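Catalase (Corynebacterium glutamicum, PDB 4B7H) breaks down hydrogen peroxide into water and oxygen at a haem iron, here liganded by the inhibitor nitric oxide, and also binds NADPH. Local coordinates at residues H70-G75 with Y254-L259; S108-E113 with W120-G125. All coordinates share one frame; numbering follows the deposited sequence.

Contact 1. Residues H70-G75 with Y254-L259. With HEM (protoporphyrin IX containing Fe), chain E; NO (nitric oxide), chain F.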
loop_
_atom_site.group_PDB
_atom_site.type_symbol
_atom_site.label_atom_id
_atom_site.label_comp_id
_atom_site.label_asym_id
_atom_site.label_seq_id
_atom_site.Cartn_x
_atom_site.Cartn_y
_atom_site.Cartn_z
ATOM N N HIS A 70 14.598 0.260 -15.331
ATOM C CA HIS A 70 15.709 1.021 -14.738
ATOM C C HIS A 70 15.855 0.770 -13.228
ATOM O O HIS A 70 16.304 1.643 -12.485
ATOM C CB HIS A 70 15.610 2.527 -15.023
ATOM C CG HIS A 70 15.742 2.903 -16.474
ATOM N ND1 HIS A 70 16.913 3.402 -17.011
ATOM C CD2 HIS A 70 14.833 2.917 -17.480
ATOM C CE1 HIS A 70 16.726 3.683 -18.289
ATOM N NE2 HIS A 70 15.475 3.393 -18.601
ATOM N N ALA A 71 15.520 -0.441 -12.789
ATOM C CA ALA A 71 15.629 -0.812 -11.374
ATOM C C ALA A 71 17.027 -0.664 -10.788
ATOM O O ALA A 71 17.166 -0.253 -9.633
ATOM C CB ALA A 71 15.146 -2.233 -11.162
ATOM N N LYS A 72 18.047 -1.045 -11.561
ATOM C CA LYS A 72 19.434 -1.071 -11.076
ATOM C C LYS A 72 20.155 0.226 -11.414
ATOM O O LYS A 72 20.481 0.476 -12.574
ATOM C CB LYS A 72 20.215 -2.236 -11.699
ATOM C CG LYS A 72 21.664 -2.337 -11.189
ATOM C CD LYS A 72 21.694 -2.948 -9.780
ATOM C CE LYS A 72 23.056 -2.837 -9.070
ATOM N NZ LYS A 72 24.175 -3.429 -9.871
ATOM N N GLY A 73 20.417 1.055 -10.415
ATOM C CA GLY A 73 21.083 2.315 -10.673
ATOM C C GLY A 73 21.745 2.904 -9.451
ATOM O O GLY A 73 21.724 2.309 -8.368
ATOM N N HIS A 74 22.319 4.089 -9.627
ATOM C CA HIS A 74 23.134 4.719 -8.598
ATOM C C HIS A 74 23.305 6.158 -9.015
ATOM O O HIS A 74 23.042 6.513 -10.169
ATOM C CB HIS A 74 24.502 4.044 -8.521
ATOM C CG HIS A 74 25.172 3.931 -9.851
ATOM N ND1 HIS A 74 24.921 2.888 -10.718
ATOM C CD2 HIS A 74 26.040 4.753 -10.489
ATOM C CE1 HIS A 74 25.625 3.059 -11.824
ATOM N NE2 HIS A 74 26.299 4.191 -11.718
ATOM N N GLY A 75 23.746 7.009 -8.102
ATOM C CA GLY A 75 23.810 8.406 -8.465
ATOM C C GLY A 75 24.675 9.279 -7.592
ATOM O O GLY A 75 25.458 8.799 -6.770
ATOM N N TYR A 254 30.011 -2.761 -10.514
ATOM C CA TYR A 254 31.215 -2.123 -11.025
ATOM C C TYR A 254 31.062 -0.622 -11.236
ATOM O O TYR A 254 31.942 0.162 -10.867
ATOM C CB TYR A 254 31.622 -2.794 -12.336
ATOM C CG TYR A 254 32.930 -2.296 -12.901
ATOM C CD1 TYR A 254 34.146 -2.808 -12.456
ATOM C CD2 TYR A 254 32.951 -1.330 -13.902
ATOM C CE1 TYR A 254 35.347 -2.363 -12.980
ATOM C CE2 TYR A 254 34.155 -0.872 -14.433
ATOM C CZ TYR A 254 35.346 -1.396 -13.968
ATOM O OH TYR A 254 36.535 -0.950 -14.492
ATOM N N GLN A 255 29.941 -0.214 -11.827
ATOM C CA GLN A 255 29.755 1.189 -12.169
ATOM C C GLN A 255 29.320 2.010 -10.963
ATOM O O GLN A 255 29.741 3.165 -10.806
ATOM C CB GLN A 255 28.777 1.336 -13.336
ATOM C CG GLN A 255 29.232 0.605 -14.592
ATOM C CD GLN A 255 28.327 0.875 -15.769
ATOM O OE1 GLN A 255 27.138 1.135 -15.612
ATOM N NE2 GLN A 255 28.893 0.814 -16.964
ATOM N N ARG A 256 28.473 1.422 -10.121
ATOM C CA ARG A 256 28.107 2.037 -8.848
ATOM C C ARG A 256 29.370 2.328 -8.033
ATOM O O ARG A 256 29.563 3.436 -7.529
ATOM C CB ARG A 256 27.163 1.106 -8.075
ATOM C CG ARG A 256 26.723 1.641 -6.723
ATOM C CD ARG A 256 25.748 0.692 -6.020
ATOM N NE ARG A 256 24.510 0.510 -6.777
ATOM C CZ ARG A 256 23.410 -0.072 -6.299
ATOM N NH1 ARG A 256 23.391 -0.540 -5.056
ATOM N NH2 ARG A 256 22.328 -0.174 -7.066
ATOM N N GLU A 257 30.231 1.324 -7.916
ATOM C CA GLU A 257 31.445 1.466 -7.128
ATOM C C GLU A 257 32.399 2.468 -7.772
ATOM O O GLU A 257 33.030 3.266 -7.075
ATOM C CB GLU A 257 32.115 0.102 -6.945
ATOM C CG GLU A 257 33.328 0.129 -6.028
ATOM C CD GLU A 257 33.596 -1.208 -5.359
ATOM O OE1 GLU A 257 32.983 -2.225 -5.755
ATOM O OE2 GLU A 257 34.417 -1.240 -4.422
ATOM N N ASP A 258 32.507 2.429 -9.098
ATOM C CA ASP A 258 33.383 3.372 -9.788
ATOM C C ASP A 258 32.996 4.825 -9.524
ATOM O O ASP A 258 33.864 5.669 -9.273
ATOM C CB ASP A 258 33.381 3.114 -11.291
ATOM C CG ASP A 258 34.044 4.232 -12.067
ATOM O OD1 ASP A 258 35.284 4.181 -12.246
ATOM O OD2 ASP A 258 33.332 5.175 -12.484
ATOM N N LEU A 259 31.702 5.126 -9.594
ATOM C CA LEU A 259 31.271 6.511 -9.415
ATOM C C LEU A 259 31.490 6.968 -7.965
ATOM O O LEU A 259 31.973 8.090 -7.734
ATOM C CB LEU A 259 29.815 6.716 -9.864
ATOM C CG LEU A 259 29.290 8.150 -9.721
ATOM C CD1 LEU A 259 30.053 9.111 -10.630
ATOM C CD2 LEU A 259 27.802 8.212 -10.003
HETATM C CHA HEM E . 12.463 4.986 -15.839
HETATM C CHB HEM E . 8.351 5.083 -18.409
HETATM C CHC HEM E . 10.961 5.799 -22.423
HETATM C CHD HEM E . 14.635 7.167 -19.629
HETATM C C1A HEM E . 11.134 4.933 -16.182
HETATM C C2A HEM E . 10.027 4.747 -15.263
HETATM C C3A HEM E . 8.896 4.793 -15.984
HETATM C C4A HEM E . 9.247 4.997 -17.369
HETATM C CMA HEM E . 7.449 4.664 -15.497
HETATM C CAA HEM E . 10.165 4.556 -13.736
HETATM C CBA HEM E . 10.196 5.918 -13.059
HETATM C CGA HEM E . 10.138 5.825 -11.557
HETATM O O1A HEM E . 10.824 6.651 -10.905
HETATM O O2A HEM E . 9.421 4.956 -10.997
HETATM C C1B HEM E . 8.688 5.258 -19.732
HETATM C C2B HEM E . 7.774 5.253 -20.851
HETATM C C3B HEM E . 8.511 5.428 -21.968
HETATM C C4B HEM E . 9.894 5.572 -21.571
HETATM C CMB HEM E . 6.251 5.051 -20.717
HETATM C CAB HEM E . 8.071 5.529 -23.441
HETATM C CBB HEM E . 6.864 5.969 -23.795
HETATM C C1C HEM E . 12.137 6.404 -22.017
HETATM C C2C HEM E . 13.034 7.229 -22.814
HETATM C C3C HEM E . 14.051 7.600 -22.017
HETATM C C4C HEM E . 13.807 7.039 -20.706
HETATM C CMC HEM E . 12.826 7.570 -24.311
HETATM C CAC HEM E . 15.262 8.520 -22.309
HETATM C CBC HEM E . 15.221 9.505 -23.221
HETATM C C1D HEM E . 14.411 6.639 -18.387
HETATM C C2D HEM E . 15.365 6.714 -17.329
HETATM C C3D HEM E . 14.710 6.046 -16.151
HETATM C C4D HEM E . 13.407 5.634 -16.598
HETATM C CMD HEM E . 16.761 7.329 -17.382
HETATM C CAD HEM E . 15.331 5.897 -14.770
HETATM C CBD HEM E . 15.224 7.238 -14.047
HETATM C CGD HEM E . 15.939 7.052 -12.742
HETATM O O1D HEM E . 15.288 7.107 -11.669
HETATM O O2D HEM E . 17.175 6.822 -12.774
HETATM N NA HEM E . 10.627 5.092 -17.463
HETATM N NB HEM E . 9.971 5.451 -20.197
HETATM N NC HEM E . 12.639 6.315 -20.729
HETATM N ND HEM E . 13.267 5.989 -17.934
HETATM FE FE HEM E . 11.653 5.667 -19.092
HETATM N N NO F . 12.155 4.100 -19.511
HETATM O O NO F . 12.428 3.294 -20.228
HETATM O O HOH W 1 24.155 0.357 -9.696
#

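Contact 2. Residues S108-E113 with W120-G125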
loop_
_atom_site.group_PDB
_atom_site.type_symbol
_atom_site.label_atom_id
_atom_site.label_comp_id
_atom_site.label_asym_id
_atom_site.label_seq_id
_atom_site.Cartn_x
_atom_site.Cartn_y
_atom_site.Cartn_z
ATOM N N SER A 108 21.761 4.204 -14.657
ATOM C CA SER A 108 21.103 2.911 -14.490
ATOM C C SER A 108 21.258 2.040 -15.720
ATOM O O SER A 108 21.667 2.519 -16.772
ATOM C CB SER A 108 19.607 3.136 -14.236
ATOM O OG SER A 108 19.036 3.921 -15.276
ATOM N N THR A 109 20.916 0.763 -15.584
ATOM C CA THR A 109 20.622 -0.072 -16.744
ATOM C C THR A 109 19.101 -0.023 -16.934
ATOM O O THR A 109 18.437 0.787 -16.285
ATOM C CB THR A 109 21.101 -1.515 -16.540
ATOM O OG1 THR A 109 20.543 -2.022 -15.321
ATOM C CG2 THR A 109 22.622 -1.580 -16.473
ATOM N N VAL A 110 18.550 -0.879 -17.793
ATOM C CA VAL A 110 17.114 -0.861 -18.084
ATOM C C VAL A 110 16.369 -2.124 -17.657
ATOM O O VAL A 110 15.397 -2.053 -16.905
ATOM C CB VAL A 110 16.847 -0.622 -19.587
ATOM C CG1 VAL A 110 15.346 -0.712 -19.893
ATOM C CG2 VAL A 110 17.418 0.722 -20.013
ATOM N N ALA A 111 16.808 -3.274 -18.159
ATOM C CA ALA A 111 16.042 -4.517 -18.019
ATOM C C ALA A 111 16.175 -5.229 -16.677
ATOM O O ALA A 111 15.199 -5.770 -16.145
ATOM C CB ALA A 111 16.386 -5.483 -19.153
ATOM N N GLY A 112 17.388 -5.256 -16.138
ATOM C CA GLY A 112 17.656 -6.044 -14.954
ATOM C C GLY A 112 17.028 -5.506 -13.680
ATOM O O GLY A 112 16.708 -4.317 -13.570
ATOM N N GLU A 113 16.855 -6.392 -12.702
ATOM C CA GLU A 113 16.303 -6.023 -11.406
ATOM C C GLU A 113 17.386 -5.460 -10.485
ATOM O O GLU A 113 18.549 -5.368 -10.864
ATOM C CB GLU A 113 15.616 -7.237 -10.783
ATOM C CG GLU A 113 14.495 -7.802 -11.668
ATOM C CD GLU A 113 14.982 -8.743 -12.764
ATOM O OE1 GLU A 113 16.180 -9.087 -12.796
ATOM O OE2 GLU A 113 14.158 -9.150 -13.602
ATOM N N TRP A 120 25.748 -5.708 -17.787
ATOM C CA TRP A 120 24.976 -6.387 -18.821
ATOM C C TRP A 120 24.866 -5.417 -20.002
ATOM O O TRP A 120 24.776 -4.207 -19.794
ATOM C CB TRP A 120 23.563 -6.713 -18.331
ATOM C CG TRP A 120 23.439 -7.973 -17.547
ATOM C CD1 TRP A 120 24.433 -8.862 -17.253
ATOM C CD2 TRP A 120 22.243 -8.496 -16.959
ATOM N NE1 TRP A 120 23.928 -9.906 -16.520
ATOM C CE2 TRP A 120 22.587 -9.701 -16.316
ATOM C CE3 TRP A 120 20.918 -8.053 -16.903
ATOM C CZ2 TRP A 120 21.650 -10.478 -15.629
ATOM C CZ3 TRP A 120 19.986 -8.824 -16.217
ATOM C CH2 TRP A 120 20.357 -10.023 -15.591
ATOM N N ARG A 121 24.871 -5.934 -21.231
ATOM C CA ARG A 121 24.590 -5.091 -22.398
ATOM C C ARG A 121 23.200 -4.486 -22.242
ATOM O O ARG A 121 22.221 -5.202 -22.020
ATOM C CB ARG A 121 24.673 -5.872 -23.717
ATOM C CG ARG A 121 24.355 -4.988 -24.941
ATOM C CD ARG A 121 24.467 -5.711 -26.290
ATOM N NE ARG A 121 25.799 -6.290 -26.424
ATOM C CZ ARG A 121 26.893 -5.611 -26.765
ATOM N NH1 ARG A 121 26.822 -4.325 -27.094
ATOM N NH2 ARG A 121 28.064 -6.235 -26.815
ATOM N N ASP A 122 23.119 -3.166 -22.339
ATOM C CA ASP A 122 21.856 -2.474 -22.141
ATOM C C ASP A 122 22.052 -1.010 -22.449
ATOM O O ASP A 122 23.182 -0.511 -22.445
ATOM C CB ASP A 122 21.400 -2.599 -20.680
ATOM C CG ASP A 122 19.894 -2.713 -20.538
ATOM O OD1 ASP A 122 19.164 -2.492 -21.538
ATOM O OD2 ASP A 122 19.432 -3.028 -19.415
ATOM N N VAL A 123 20.946 -0.318 -22.692
ATOM C CA VAL A 123 20.922 1.134 -22.628
ATOM C C VAL A 123 21.257 1.519 -21.182
ATOM O O VAL A 123 20.922 0.772 -20.243
ATOM C CB VAL A 123 19.516 1.666 -23.004
ATOM C CG1 VAL A 123 19.384 3.152 -22.707
ATOM C CG2 VAL A 123 19.199 1.371 -24.471
ATOM N N HIS A 124 21.919 2.661 -20.991
ATOM C CA HIS A 124 22.070 3.207 -19.646
ATOM C C HIS A 124 21.324 4.509 -19.473
ATOM O O HIS A 124 21.438 5.435 -20.285
ATOM C CB HIS A 124 23.537 3.382 -19.267
ATOM C CG HIS A 124 24.253 2.084 -19.127
ATOM N ND1 HIS A 124 24.456 1.474 -17.909
ATOM C CD2 HIS A 124 24.759 1.246 -20.061
ATOM C CE1 HIS A 124 25.086 0.327 -18.098
ATOM N NE2 HIS A 124 25.286 0.169 -19.395
ATOM N N GLY A 125 20.557 4.575 -18.394
ATOM C CA GLY A 125 19.855 5.788 -18.035
ATOM C C GLY A 125 20.814 6.874 -17.600
ATOM O O GLY A 125 21.865 6.598 -17.019
HETATM O O HOH W 2 19.907 -4.829 -17.497
#

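Contact 1. Residues H70-G75 with Y254-L259
The chain that leaves the distal side of the haem pocket enters the catalase barrel as strand 73-82, and there the imidazole of His74 lies flat against the first turns of helix 254-264. Arg256 CA sits 3.7 Å from the centroid of the His74 ring and 11° off its normal, a CH-pi contact over the middle of the face; the carbonyl carbon of Gln255 covers the rim of the same face, while Leu259 CD2 comes at the ring edge, in its plane. With CG set between the backbone N and the carbonyl carbon (chi1 51°), the ring is turned onto the helix backbone. A water bridges the two side chains, hydrogen-bonded to His74 ND1 at 2.8 Å and accepting from Arg256 NE at 2.9 Å. The Arg256 chain, bent at chi3, brings NH2 to Gly73 O at 2.9 Å, a weak bond because it is poorly aligned. The Lys72 and Arg256 side chains cross at about a right angle, with Lys72 CE over one face of the guanidinium, 3.4 Å from Arg256 NH2. At the other end of the segment, one face of the His70 ring lies over the haem pyrrole carbons, CD2 3.2 Å from haem C4D, and its NE2 stands 3.5 Å from the O of the nitric oxide, a position consistent with the distal histidine of haem catalases. Lys72 NZ makes salt bridges to Asp118 and Asp253 and a hydrogen bond to Ser116 O; the two carboxylates probably offset the nearby arginine charge. Ser203 holds His74 NE2, and Gly169 O of the second subunit holds Arg256 NH1. The short segments 73-75 and 254-259 run nearly parallel, 6° apart with axes 8.3 Å distant, and Phe107 of strand 100-108 and Phe319 of helix 319-324 pack against their side chains.

Contact 2. Residues S108-E113 with W120-G125
The carboxylate of Asp122 is gripped by the backbone of 110-111 from two directions: Ala111 N meets the syn lone pair of OD2 at 2.9 Å in an almost straight bond (170°), whereas Val110 N reaches the same oxygen at 2.8 Å from above the carboxylate plane, 63° out of it. A water adds a third donor to OD2 and accepts from Gly112 N, so OD2 accepts from two backbone N-H groups and a water, which ties 110-112 to Asp122; OD1 takes a weak bond from Val123 N. The other flat groups are met obliquely: the Trp120 ring by Gly112 CA, 3.8 Å from CZ3, and the His124 ring by Thr109 CG2, 3.5 Å from CE1, the two side chains lying alongside and pointing the same way. Val110 CG2 touches Val123 CB at 3.8 Å and comes 3.5 Å from Val123 O, a buried carbonyl oxygen with no polar partner in the model. Beyond this, Gly125 N bonds to Ser108 O at 2.8 Å and the return bond, Ser108 N to Gly125 O, is weak, making an antiparallel hydrogen-bonded pair. That pair joins the end of strand 100-108 to the start of strand 125-132, with helix 155-162 against Val110 and Ala111 and helix 187-194 against Val123.

In the fold
Contacts 1 and 2 lie with centres 10 Å apart and meet at the distal side of the haem, which contact 1 reaches only through His70; the 108-113/120-125 connection falls in sequence between the two segments of contact 1. His70 ND1 is 2.8 Å from Ser108 OG and His70 N 2.9 Å from Val110 O, both probable hydrogen bonds: the first would restrain the rotation of the imidazole, and the second pins the His70 backbone to the 108-113 segment. Contact 2 also reaches the pocket itself, with Gly125 about 4 Å from the haem and the Val110 side chain about 5 Å from the nitric oxide (nearest atoms). Contact 1 leads away to helix 254-264 and, through Arg256, to the second subunit.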